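Local coordinates for protein chymotrypsin-like serine protease (Equine arteritis virus, PDB 1MBM) that probably cleaves the viral replicase polyprotein as a chymotrypsin-like serine endopeptidase, the nsp4 proteinase, at residues A[18-23]-A[115-120]; A[25-30]-A[75-80]; A[87-92]-A[98-103]; A[134-139]-A[171-176]. All coordinates share one frame; numbering follows the deposited sequence.

Contact 1 of 4, residues A[18-23]-A[115-120]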
loop_
_atom_site.group_PDB
_atom_site.type_symbol
_atom_site.label_atom_id
_atom_site.label_comp_id
_atom_site.label_asym_id
_atom_site.label_seq_id
_atom_site.Cartn_x
_atom_site.Cartn_y
_atom_site.Cartn_z
ATOM N N SER A 18 5.823 8.077 2.234
ATOM C CA SER A 18 4.759 8.904 2.770
ATOM C C SER A 18 5.234 9.558 4.063
ATOM O O SER A 18 6.076 9.012 4.765
ATOM C CB SER A 18 3.460 8.118 2.952
ATOM O OG SER A 18 3.606 7.064 3.873
ATOM N N VAL A 19 4.707 10.741 4.351
ATOM C CA VAL A 19 5.135 11.532 5.504
ATOM C C VAL A 19 3.971 11.794 6.461
ATOM O O VAL A 19 2.876 12.112 6.033
ATOM C CB VAL A 19 5.744 12.877 5.047
ATOM C CG1 VAL A 19 6.327 13.621 6.218
ATOM C CG2 VAL A 19 6.835 12.627 4.002
ATOM N N TRP A 20 4.221 11.664 7.757
ATOM C CA TRP A 20 3.158 11.736 8.751
ATOM C C TRP A 20 3.602 12.392 10.043
ATOM O O TRP A 20 4.790 12.589 10.272
ATOM C CB TRP A 20 2.670 10.325 9.099
ATOM C CG TRP A 20 2.433 9.445 7.920
ATOM C CD1 TRP A 20 3.374 8.749 7.205
ATOM C CD2 TRP A 20 1.171 9.151 7.312
ATOM N NE1 TRP A 20 2.770 8.051 6.188
ATOM C CE2 TRP A 20 1.417 8.282 6.230
ATOM C CE3 TRP A 20 -0.147 9.545 7.567
ATOM C CZ2 TRP A 20 0.400 7.806 5.407
ATOM C CZ3 TRP A 20 -1.163 9.066 6.744
ATOM C CH2 TRP A 20 -0.880 8.208 5.678
ATOM N N THR A 21 2.626 12.704 10.898
ATOM C CA THR A 21 2.907 13.248 12.219
ATOM C C THR A 21 2.571 12.196 13.280
ATOM O O THR A 21 1.564 11.499 13.162
ATOM C CB THR A 21 2.070 14.532 12.459
ATOM O OG1 THR A 21 2.536 15.575 11.592
ATOM C CG2 THR A 21 2.316 15.096 13.854
ATOM N N ARG A 22 3.429 12.081 14.293
ATOM C CA ARG A 22 3.207 11.199 15.436
ATOM C C ARG A 22 3.955 11.728 16.678
ATOM O O ARG A 22 5.172 11.850 16.661
ATOM C CB ARG A 22 3.681 9.783 15.103
ATOM C CG ARG A 22 3.336 8.727 16.157
ATOM C CD ARG A 22 3.967 7.365 15.887
ATOM N NE ARG A 22 5.413 7.468 15.695
ATOM C CZ ARG A 22 6.145 6.587 15.029
ATOM N NH1 ARG A 22 5.572 5.525 14.480
ATOM N NH2 ARG A 22 7.456 6.761 14.917
ATOM N N ASN A 23 3.230 12.046 17.742
ATOM C CA ASN A 23 3.835 12.515 19.000
ATOM C C ASN A 23 5.030 13.469 18.855
ATOM O O ASN A 23 6.140 13.173 19.331
ATOM C CB ASN A 23 4.248 11.322 19.864
ATOM C CG ASN A 23 3.111 10.355 20.096
ATOM O OD1 ASN A 23 1.969 10.764 20.268
ATOM N ND2 ASN A 23 3.418 9.061 20.090
ATOM N N GLY A 115 6.899 0.792 -1.650
ATOM C CA GLY A 115 6.970 1.718 -0.540
ATOM C C GLY A 115 5.742 2.584 -0.322
ATOM O O GLY A 115 5.633 3.208 0.736
ATOM N N SER A 116 4.848 2.660 -1.313
ATOM C CA SER A 116 3.613 3.438 -1.174
ATOM C C SER A 116 2.847 2.988 0.062
ATOM O O SER A 116 2.748 1.795 0.340
ATOM C CB SER A 116 2.679 3.279 -2.393
ATOM O OG SER A 116 3.319 3.629 -3.625
ATOM N N ALA A 117 2.305 3.941 0.804
ATOM C CA ALA A 117 1.499 3.589 1.965
ATOM C C ALA A 117 0.241 2.953 1.418
ATOM O O ALA A 117 -0.268 3.374 0.377
ATOM C CB ALA A 117 1.143 4.829 2.776
ATOM N N VAL A 118 -0.219 1.902 2.081
ATOM C CA VAL A 118 -1.485 1.292 1.730
ATOM C C VAL A 118 -2.419 1.675 2.875
ATOM O O VAL A 118 -2.160 1.345 4.030
ATOM C CB VAL A 118 -1.361 -0.233 1.570
ATOM C CG1 VAL A 118 -2.682 -0.834 1.186
ATOM C CG2 VAL A 118 -0.320 -0.577 0.526
ATOM N N VAL A 119 -3.482 2.410 2.577
ATOM C CA VAL A 119 -4.326 2.914 3.654
ATOM C C VAL A 119 -5.790 2.517 3.527
ATOM O O VAL A 119 -6.293 2.298 2.430
ATOM C CB VAL A 119 -4.238 4.481 3.813
ATOM C CG1 VAL A 119 -2.772 4.965 3.854
ATOM C CG2 VAL A 119 -4.992 5.195 2.717
ATOM N N GLN A 120 -6.449 2.427 4.674
ATOM C CA GLN A 120 -7.875 2.158 4.763
ATOM C C GLN A 120 -8.401 3.215 5.730
ATOM O O GLN A 120 -7.982 3.266 6.884
ATOM C CB GLN A 120 -8.140 0.738 5.288
ATOM C CG GLN A 120 -7.830 -0.348 4.262
ATOM C CD GLN A 120 -8.245 -1.748 4.697
ATOM O OE1 GLN A 120 -7.881 -2.201 5.780
ATOM N NE2 GLN A 120 -8.984 -2.443 3.835
HETATM O O HOH W 1 4.799 4.984 2.541
#
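The six-membered ring of Trp20 meets Ala117 and Val119 of the facing strand with its outer atoms, where the N-terminal barrel of this chymotrypsin-like fold meets the C-terminal one. Ala117 CB sits at the ring edge, close to the indole plane and 4.0 Å from Trp20 CZ2, while Val119 CG1 approaches Trp20 CH2 obliquely at 4.2 Å. The strands 18-22 and 117-120 exchange no hydrogen bonds; their axes stay 9.5 Å apart at 54°, the separation expected of two sheets packed through side chains. Val124 of strand 123-132 also packs against Trp20, widening the apolar seam.

A polar thread runs along the same interface. Trp20 NE1 donates to Ser18 OG over 2.7 Å, and the hydroxyl lies 16° out of the indole plane, which ties the ring to its own strand. The Ser18 torsion that sets OG between the backbone N and the carbonyl carbon (chi1 62°) also brings it within 3.5 Å of Ala117 CB. From there the chain of bonds crosses to the other barrel: a water accepts from Ser18 OG and in turn donates to Gly115 O, 2.7 Å from the water oxygen.

Contact 2 of 4, residues A[25-30]-A[75-80]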
loop_
_atom_site.group_PDB
_atom_site.type_symbol
_atom_site.label_atom_id
_atom_site.label_comp_id
_atom_site.label_asym_id
_atom_site.label_seq_id
_atom_site.Cartn_x
_atom_site.Cartn_y
_atom_site.Cartn_z
ATOM N N GLU A 25 6.887 14.093 16.413
ATOM C CA GLU A 25 7.928 13.697 15.478
ATOM C C GLU A 25 7.308 13.571 14.096
ATOM O O GLU A 25 6.085 13.426 13.957
ATOM C CB GLU A 25 8.639 12.408 15.926
ATOM C CG GLU A 25 7.950 11.110 15.541
ATOM C CD GLU A 25 8.404 9.933 16.392
ATOM O OE1 GLU A 25 9.602 9.888 16.764
ATOM O OE2 GLU A 25 7.563 9.053 16.690
ATOM N N VAL A 26 8.150 13.687 13.074
ATOM C CA VAL A 26 7.714 13.547 11.693
ATOM C C VAL A 26 8.154 12.164 11.244
ATOM O O VAL A 26 9.327 11.810 11.375
ATOM C CB VAL A 26 8.314 14.659 10.815
ATOM C CG1 VAL A 26 8.116 14.355 9.337
ATOM C CG2 VAL A 26 7.690 15.998 11.182
ATOM N N VAL A 27 7.208 11.367 10.758
ATOM C CA VAL A 27 7.480 9.980 10.406
ATOM C C VAL A 27 7.447 9.752 8.901
ATOM O O VAL A 27 6.526 10.198 8.215
ATOM C CB VAL A 27 6.459 9.036 11.069
ATOM C CG1 VAL A 27 6.812 7.574 10.793
ATOM C CG2 VAL A 27 6.397 9.295 12.562
ATOM N N VAL A 28 8.448 9.046 8.396
ATOM C CA VAL A 28 8.534 8.749 6.970
ATOM C C VAL A 28 8.516 7.236 6.741
ATOM O O VAL A 28 9.391 6.530 7.214
ATOM C CB VAL A 28 9.826 9.365 6.365
ATOM C CG1 VAL A 28 9.969 9.010 4.870
ATOM C CG2 VAL A 28 9.854 10.887 6.582
ATOM N N LEU A 29 7.541 6.746 5.990
ATOM C CA LEU A 29 7.445 5.312 5.681
ATOM C C LEU A 29 7.777 4.996 4.230
ATOM O O LEU A 29 7.456 5.772 3.340
ATOM C CB LEU A 29 6.033 4.802 5.934
ATOM C CG LEU A 29 5.417 5.125 7.286
ATOM C CD1 LEU A 29 3.980 4.592 7.340
ATOM C CD2 LEU A 29 6.274 4.565 8.421
ATOM N N THR A 30 8.387 3.836 4.006
ATOM C CA THR A 30 8.704 3.341 2.666
ATOM C C THR A 30 9.032 1.852 2.806
ATOM O O THR A 30 8.813 1.264 3.881
ATOM C CB THR A 30 9.879 4.155 2.001
ATOM O OG1 THR A 30 10.043 3.781 0.625
ATOM C CG2 THR A 30 11.246 3.824 2.637
ATOM N N PRO A 75 -0.464 14.622 7.895
ATOM C CA PRO A 75 -1.592 13.959 8.563
ATOM C C PRO A 75 -1.110 13.070 9.703
ATOM O O PRO A 75 0.007 12.545 9.646
ATOM C CB PRO A 75 -2.208 13.111 7.446
ATOM C CG PRO A 75 -1.086 12.947 6.453
ATOM C CD PRO A 75 -0.376 14.258 6.469
ATOM N N GLN A 76 -1.932 12.934 10.738
ATOM C CA GLN A 76 -1.585 12.111 11.885
ATOM C C GLN A 76 -1.418 10.659 11.465
ATOM O O GLN A 76 -2.194 10.145 10.666
ATOM C CB GLN A 76 -2.662 12.223 12.964
ATOM C CG GLN A 76 -2.180 11.840 14.349
ATOM C CD GLN A 76 -1.331 12.920 14.984
ATOM O OE1 GLN A 76 -1.365 14.072 14.552
ATOM N NE2 GLN A 76 -0.573 12.558 16.017
ATOM N N LEU A 77 -0.391 10.003 11.990
ATOM C CA LEU A 77 -0.147 8.601 11.660
ATOM C C LEU A 77 -0.945 7.670 12.555
ATOM O O LEU A 77 -0.772 7.695 13.770
ATOM C CB LEU A 77 1.343 8.266 11.808
ATOM C CG LEU A 77 1.769 6.834 11.460
ATOM C CD1 LEU A 77 1.350 6.471 10.046
ATOM C CD2 LEU A 77 3.273 6.639 11.616
ATOM N N HIS A 78 -1.817 6.859 11.958
ATOM C CA HIS A 78 -2.533 5.818 12.690
ATOM C C HIS A 78 -2.249 4.481 12.005
ATOM O O HIS A 78 -2.404 4.360 10.795
ATOM C CB HIS A 78 -4.052 6.057 12.696
ATOM C CG HIS A 78 -4.466 7.364 13.298
ATOM N ND1 HIS A 78 -4.332 7.642 14.641
ATOM C CD2 HIS A 78 -5.025 8.466 12.739
ATOM C CE1 HIS A 78 -4.782 8.860 14.882
ATOM N NE2 HIS A 78 -5.209 9.381 13.744
ATOM N N PHE A 79 -1.796 3.490 12.761
ATOM C CA PHE A 79 -1.643 2.152 12.213
ATOM C C PHE A 79 -2.922 1.375 12.526
ATOM O O PHE A 79 -3.532 1.581 13.582
ATOM C CB PHE A 79 -0.434 1.448 12.822
ATOM C CG PHE A 79 0.891 1.917 12.272
ATOM C CD1 PHE A 79 1.003 2.321 10.961
ATOM C CD2 PHE A 79 2.022 1.947 13.077
ATOM C CE1 PHE A 79 2.238 2.751 10.438
ATOM C CE2 PHE A 79 3.243 2.371 12.578
ATOM C CZ PHE A 79 3.353 2.775 11.257
ATOM N N ALA A 80 -3.333 0.497 11.617
ATOM C CA ALA A 80 -4.509 -0.343 11.852
ATOM C C ALA A 80 -4.347 -1.710 11.203
ATOM O O ALA A 80 -3.668 -1.855 10.181
ATOM C CB ALA A 80 -5.788 0.332 11.348
#
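Leu77 reaches from an extended loop to Val27 and, more distantly, to Leu29, two residues on the same side of strand 25-30. The tight part lies at Val27, where Leu77 CD2 rests 3.8 Å from Val27 CG1, with Val27 CB slightly farther from it at 4.0 Å. The two side chains cross at about a right angle. Leu77 extends its fork toward the strand because chi1 (-178°) sets CG trans to the main-chain nitrogen; its other methyl, CD1, is 4.2 Å from Leu29 CD1. Trp20 and Val124 also touch Leu77, and the leucine is buried among them.

Toward Phe79 the contact becomes smaller and more accessible. This partly exposed ring touches the strand through one edge atom: Phe79 and Leu29 come from opposite directions, with Leu29 CD1 at the ring edge, near its plane, and 4.0 Å from Phe79 CE1. One face of the same ring has Leu77 CG above it, offset toward the rim, so the two loop residues pack on each other as well as on the strand.

No hydrogen bond joins the two segments, and the cohesion between them is apolar. The loop follows strand 60-65 and leads to strand 85-91: it is the interdomain connection of the chymotrypsin-like double barrel, lying here against a wall of the N-terminal barrel.

Contact 3 of 4, residues A[87-92]-A[98-103]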
loop_
_atom_site.group_PDB
_atom_site.type_symbol
_atom_site.label_atom_id
_atom_site.label_comp_id
_atom_site.label_asym_id
_atom_site.label_seq_id
_atom_site.Cartn_x
_atom_site.Cartn_y
_atom_site.Cartn_z
ATOM N N ALA A 87 -8.728 -0.668 -0.377
ATOM C CA ALA A 87 -7.648 0.074 0.250
ATOM C C ALA A 87 -7.030 0.948 -0.823
ATOM O O ALA A 87 -7.140 0.653 -2.016
ATOM C CB ALA A 87 -6.605 -0.861 0.861
ATOM N N SER A 88 -6.413 2.042 -0.407
ATOM C CA SER A 88 -5.785 2.947 -1.348
ATOM C C SER A 88 -4.281 2.799 -1.261
ATOM O O SER A 88 -3.708 2.881 -0.173
ATOM C CB SER A 88 -6.175 4.405 -1.049
ATOM O OG SER A 88 -7.556 4.660 -1.287
ATOM N N TRP A 89 -3.666 2.537 -2.412
ATOM C CA TRP A 89 -2.223 2.515 -2.567
ATOM C C TRP A 89 -1.875 3.947 -2.949
ATOM O O TRP A 89 -2.240 4.404 -4.026
ATOM C CB TRP A 89 -1.814 1.578 -3.717
ATOM C CG TRP A 89 -1.570 0.142 -3.310
ATOM C CD1 TRP A 89 -0.373 -0.518 -3.317
ATOM C CD2 TRP A 89 -2.545 -0.812 -2.876
ATOM N NE1 TRP A 89 -0.539 -1.816 -2.889
ATOM C CE2 TRP A 89 -1.861 -2.024 -2.609
ATOM C CE3 TRP A 89 -3.927 -0.764 -2.654
ATOM C CZ2 TRP A 89 -2.511 -3.172 -2.163
ATOM C CZ3 TRP A 89 -4.571 -1.908 -2.199
ATOM C CH2 TRP A 89 -3.861 -3.095 -1.955
ATOM N N CYS A 90 -1.185 4.656 -2.061
ATOM C CA CYS A 90 -0.904 6.076 -2.265
ATOM C C CYS A 90 0.378 6.295 -3.051
ATOM O O CYS A 90 1.420 6.605 -2.473
ATOM C CB CYS A 90 -0.837 6.802 -0.917
ATOM S SG CYS A 90 -2.308 6.544 0.121
ATOM N N THR A 91 0.300 6.137 -4.368
ATOM C CA THR A 91 1.496 6.285 -5.191
ATOM C C THR A 91 1.798 7.745 -5.488
ATOM O O THR A 91 0.985 8.638 -5.226
ATOM C CB THR A 91 1.368 5.497 -6.516
ATOM O OG1 THR A 91 0.612 6.255 -7.473
ATOM C CG2 THR A 91 0.553 4.235 -6.319
ATOM N N ALA A 92 2.968 7.984 -6.059
ATOM C CA ALA A 92 3.362 9.339 -6.424
ATOM C C ALA A 92 2.579 9.904 -7.616
ATOM O O ALA A 92 2.729 11.076 -7.955
ATOM C CB ALA A 92 4.831 9.387 -6.686
ATOM N N GLY A 98 -7.483 -0.641 -4.591
ATOM C CA GLY A 98 -7.286 -2.070 -4.741
ATOM C C GLY A 98 -7.975 -2.902 -3.673
ATOM O O GLY A 98 -8.621 -2.360 -2.771
ATOM N N LEU A 99 -7.858 -4.219 -3.793
ATOM C CA LEU A 99 -8.418 -5.138 -2.809
ATOM C C LEU A 99 -7.347 -5.432 -1.793
ATOM O O LEU A 99 -6.204 -5.700 -2.154
ATOM C CB LEU A 99 -8.832 -6.458 -3.457
ATOM C CG LEU A 99 -9.005 -7.636 -2.486
ATOM C CD1 LEU A 99 -10.275 -7.459 -1.646
ATOM C CD2 LEU A 99 -9.017 -8.971 -3.218
ATOM N N LEU A 100 -7.709 -5.360 -0.522
ATOM C CA LEU A 100 -6.782 -5.710 0.533
ATOM C C LEU A 100 -7.417 -6.756 1.441
ATOM O O LEU A 100 -8.569 -6.622 1.824
ATOM C CB LEU A 100 -6.401 -4.471 1.356
ATOM C CG LEU A 100 -5.343 -4.777 2.425
ATOM C CD1 LEU A 100 -4.076 -3.981 2.208
ATOM C CD2 LEU A 100 -5.877 -4.621 3.838
ATOM N N SER A 101 -6.670 -7.820 1.724
ATOM C CA SER A 101 -7.044 -8.842 2.706
ATOM C C SER A 101 -5.735 -9.458 3.194
ATOM O O SER A 101 -4.682 -9.208 2.617
ATOM C CB SER A 101 -7.940 -9.923 2.101
ATOM O OG SER A 101 -7.234 -10.721 1.164
ATOM N N GLY A 102 -5.782 -10.258 4.249
ATOM C CA GLY A 102 -4.554 -10.856 4.754
ATOM C C GLY A 102 -3.990 -11.874 3.774
ATOM O O GLY A 102 -2.782 -12.018 3.630
ATOM N N GLU A 103 -4.883 -12.558 3.068
ATOM C CA GLU A 103 -4.488 -13.617 2.158
ATOM C C GLU A 103 -4.122 -13.146 0.757
ATOM O O GLU A 103 -3.183 -13.668 0.159
ATOM C CB GLU A 103 -5.614 -14.652 2.039
ATOM C CG GLU A 103 -5.905 -15.437 3.304
ATOM C CD GLU A 103 -6.893 -14.746 4.239
ATOM O OE1 GLU A 103 -7.339 -13.611 3.949
ATOM O OE2 GLU A 103 -7.233 -15.351 5.277
#
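Ala87 and Gly98 face each other as an antiparallel hydrogen-bonded pair, and the backbone bonds come first in this contact. Gly98 N donates to Ala87 O at 2.9 Å in a nearly straight bond, with an N-H...O angle of 170°. Its counterpart from Ala87 N to Gly98 O, also 2.9 Å, is more bent, at 150°, and its donor is tilted 27° from the carbonyl plane.

Apolar contacts follow beyond the pair. Ala87 CB presses on Leu100 CB at 3.6 Å. Leu100 also touches Val118 and Gln120 of strand 117-120, which pairs with strand 85-91.

The aromatic contacts belong to Trp89, whose six-membered ring brings CZ3 and CH2 up to the second strand. CZ3 lies 3.7 Å from Gly98 CA, an approach made possible by the absence of a side chain on the glycine, and CH2 is 4.3 Å from Leu100 CD1. Carbonyl oxygens lie at the ring edge: Leu99 O is near the plane, 3.5 Å from Trp89 CH2, and Ala87 O is in it. The His128 ring also meets the indole.

Together these features describe a beta hairpin of strands 85-91 and 94-100, whose segments here diverge from antiparallel, in the C-terminal barrel of a chymotrypsin-like proteinase.

Contact 4 of 4, residues A[134-139]-A[171-176]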
loop_
_atom_site.group_PDB
_atom_site.type_symbol
_atom_site.label_atom_id
_atom_site.label_comp_id
_atom_site.label_asym_id
_atom_site.label_seq_id
_atom_site.Cartn_x
_atom_site.Cartn_y
_atom_site.Cartn_z
ATOM N N SER A 134 -1.276 -10.310 -13.043
ATOM C CA SER A 134 -2.713 -10.077 -12.895
ATOM C C SER A 134 -3.094 -9.205 -11.708
ATOM O O SER A 134 -4.099 -9.446 -11.041
ATOM C CB SER A 134 -3.491 -11.396 -12.861
ATOM O OG SER A 134 -3.379 -12.065 -14.103
ATOM N N GLY A 135 -2.277 -8.194 -11.450
ATOM C CA GLY A 135 -2.567 -7.244 -10.398
ATOM C C GLY A 135 -2.317 -7.741 -8.992
ATOM O O GLY A 135 -2.815 -7.137 -8.052
ATOM N N VAL A 136 -1.559 -8.824 -8.836
ATOM C CA VAL A 136 -1.247 -9.326 -7.497
ATOM C C VAL A 136 -0.346 -8.327 -6.778
ATOM O O VAL A 136 0.626 -7.839 -7.350
ATOM C CB VAL A 136 -0.540 -10.705 -7.524
ATOM C CG1 VAL A 136 0.040 -11.057 -6.153
ATOM C CG2 VAL A 136 -1.482 -11.786 -7.964
ATOM N N ALA A 137 -0.690 -8.002 -5.538
ATOM C CA ALA A 137 0.118 -7.097 -4.738
ATOM C C ALA A 137 0.543 -7.784 -3.442
ATOM O O ALA A 137 -0.160 -8.648 -2.938
ATOM C CB ALA A 137 -0.678 -5.821 -4.420
ATOM N N TYR A 138 1.706 -7.414 -2.917
ATOM C CA TYR A 138 2.133 -7.906 -1.617
ATOM C C TYR A 138 2.348 -6.675 -0.743
ATOM O O TYR A 138 2.962 -5.700 -1.183
ATOM C CB TYR A 138 3.406 -8.744 -1.721
ATOM C CG TYR A 138 3.299 -9.912 -2.672
ATOM C CD1 TYR A 138 2.534 -11.028 -2.356
ATOM C CD2 TYR A 138 3.974 -9.902 -3.893
ATOM C CE1 TYR A 138 2.431 -12.100 -3.235
ATOM C CE2 TYR A 138 3.885 -10.972 -4.775
ATOM C CZ TYR A 138 3.118 -12.068 -4.439
ATOM O OH TYR A 138 3.040 -13.132 -5.312
ATOM N N VAL A 139 1.804 -6.704 0.472
ATOM C CA VAL A 139 1.869 -5.564 1.380
ATOM C C VAL A 139 2.474 -5.959 2.729
ATOM O O VAL A 139 2.092 -6.960 3.312
ATOM C CB VAL A 139 0.461 -4.978 1.609
ATOM C CG1 VAL A 139 0.469 -3.900 2.712
ATOM C CG2 VAL A 139 -0.134 -4.438 0.285
ATOM N N ASP A 171 -9.818 -11.690 -15.587
ATOM C CA ASP A 171 -8.502 -12.085 -15.095
ATOM C C ASP A 171 -8.311 -11.917 -13.583
ATOM O O ASP A 171 -8.111 -10.815 -13.067
ATOM C CB ASP A 171 -7.361 -11.449 -15.914
ATOM C CG ASP A 171 -7.104 -9.999 -15.555
ATOM O OD1 ASP A 171 -7.970 -9.147 -15.850
ATOM O OD2 ASP A 171 -6.059 -9.620 -14.979
ATOM N N ILE A 172 -8.417 -13.036 -12.879
ATOM C CA ILE A 172 -8.146 -13.069 -11.453
ATOM C C ILE A 172 -7.044 -14.102 -11.223
ATOM O O ILE A 172 -6.977 -15.109 -11.925
ATOM C CB ILE A 172 -9.423 -13.381 -10.635
ATOM C CG1 ILE A 172 -10.048 -14.709 -11.063
ATOM C CG2 ILE A 172 -10.433 -12.239 -10.766
ATOM C CD1 ILE A 172 -11.145 -15.182 -10.128
ATOM N N PRO A 173 -6.177 -13.835 -10.252
ATOM C CA PRO A 173 -5.041 -14.706 -9.941
ATOM C C PRO A 173 -5.473 -16.068 -9.419
ATOM O O PRO A 173 -6.548 -16.189 -8.822
ATOM C CB PRO A 173 -4.347 -13.960 -8.802
ATOM C CG PRO A 173 -4.828 -12.568 -8.924
ATOM C CD PRO A 173 -6.234 -12.671 -9.352
ATOM N N ASP A 174 -4.606 -17.056 -9.608
ATOM C CA ASP A 174 -4.843 -18.430 -9.177
ATOM C C ASP A 174 -5.010 -18.564 -7.669
ATOM O O ASP A 174 -5.637 -19.512 -7.201
ATOM C CB ASP A 174 -3.709 -19.344 -9.662
ATOM C CG ASP A 174 -3.826 -19.676 -11.134
ATOM O OD1 ASP A 174 -4.272 -18.801 -11.905
ATOM O OD2 ASP A 174 -3.510 -20.789 -11.611
ATOM N N ASN A 175 -4.477 -17.607 -6.915
ATOM C CA ASN A 175 -4.614 -17.622 -5.460
ATOM C C ASN A 175 -6.002 -17.188 -4.954
ATOM O O ASN A 175 -6.275 -17.211 -3.756
ATOM C CB ASN A 175 -3.464 -16.865 -4.776
ATOM C CG ASN A 175 -2.165 -17.675 -4.752
ATOM O OD1 ASN A 175 -1.112 -17.194 -4.296
ATOM N ND2 ASN A 175 -2.233 -18.914 -5.241
ATOM N N ILE A 176 -6.871 -16.786 -5.879
ATOM C CA ILE A 176 -8.268 -16.549 -5.553
ATOM C C ILE A 176 -9.000 -17.743 -6.168
ATOM O O ILE A 176 -9.075 -17.881 -7.388
ATOM C CB ILE A 176 -8.784 -15.211 -6.114
ATOM C CG1 ILE A 176 -8.178 -14.048 -5.342
ATOM C CG2 ILE A 176 -10.279 -15.112 -5.918
ATOM C CD1 ILE A 176 -8.621 -12.684 -5.827
HETATM O O HOH W 2 1.463 -15.227 -4.862
#
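Strand 136-139 is approached by residues 171-176 without any hydrogen bond between the two backbones; their closest CA atoms, Ser134 and Pro173, are 6.0 Å apart. Residues 171-176 probably belong to the alpha/beta C-terminal extension of this chymotrypsin-like fold, which here meets the second barrel. Ser134 and Gly135 both have positive phi values. On the other side, residues Pro173 to Ile176 form a type I beta turn, closed by Ile176 N donating to Pro173 O at 3.0 Å.

Pro173 is the centre of the side-chain packing. The side chains of Pro173 and Val136 slide past each other in opposite directions, bringing Pro173 CG to 3.6 Å and Pro173 CB to 3.7 Å from Val136 CG2. The valine torsion that sets CG1 anti to the backbone N (chi1 168°) leaves CG2 beside that nitrogen and against the proline. Pro173 CG also lies 3.8 Å from Ser134 O, so the proline touches both the Ser134 carbonyl and Val136. Leu106 of strand 105-106 touches the same proline, which is buried.

The margins are more polar and more accessible. Asp171 OD2 stands near the hydroxyl of Ser134, with a long separation of 3.7 Å from its OG. At the other margin a water bridges the segments: it lies in the plane of the Tyr138 ring, 2.7 Å from Tyr138 OH, and donates to Asn175 OD1 at 3.3 Å.

Overall arrangement
Going along the chain, contacts 2 and 3 are both nested within the loop closed by contact 1, and contact 4 follows in series. Contacts 1 and 2 have centres about 4 Å apart and share the N-terminal barrel through neighbouring strands 14-22 and 25-31. Contact 1 also reaches the second sheet, where strand 117-120 pairs with strand 85-91 of contact 3, its centre about 13 Å away. The centre of contact 4 lies about 12 Å from that of contact 3, and Trp89 bridges them by touching Ala137 and Val139. The series thus runs from first barrel, across the interdomain seam, to what is probably the C-terminal extension. A probable catalytic triad, Ser114, His33 and Asp59, draws residues from both barrels.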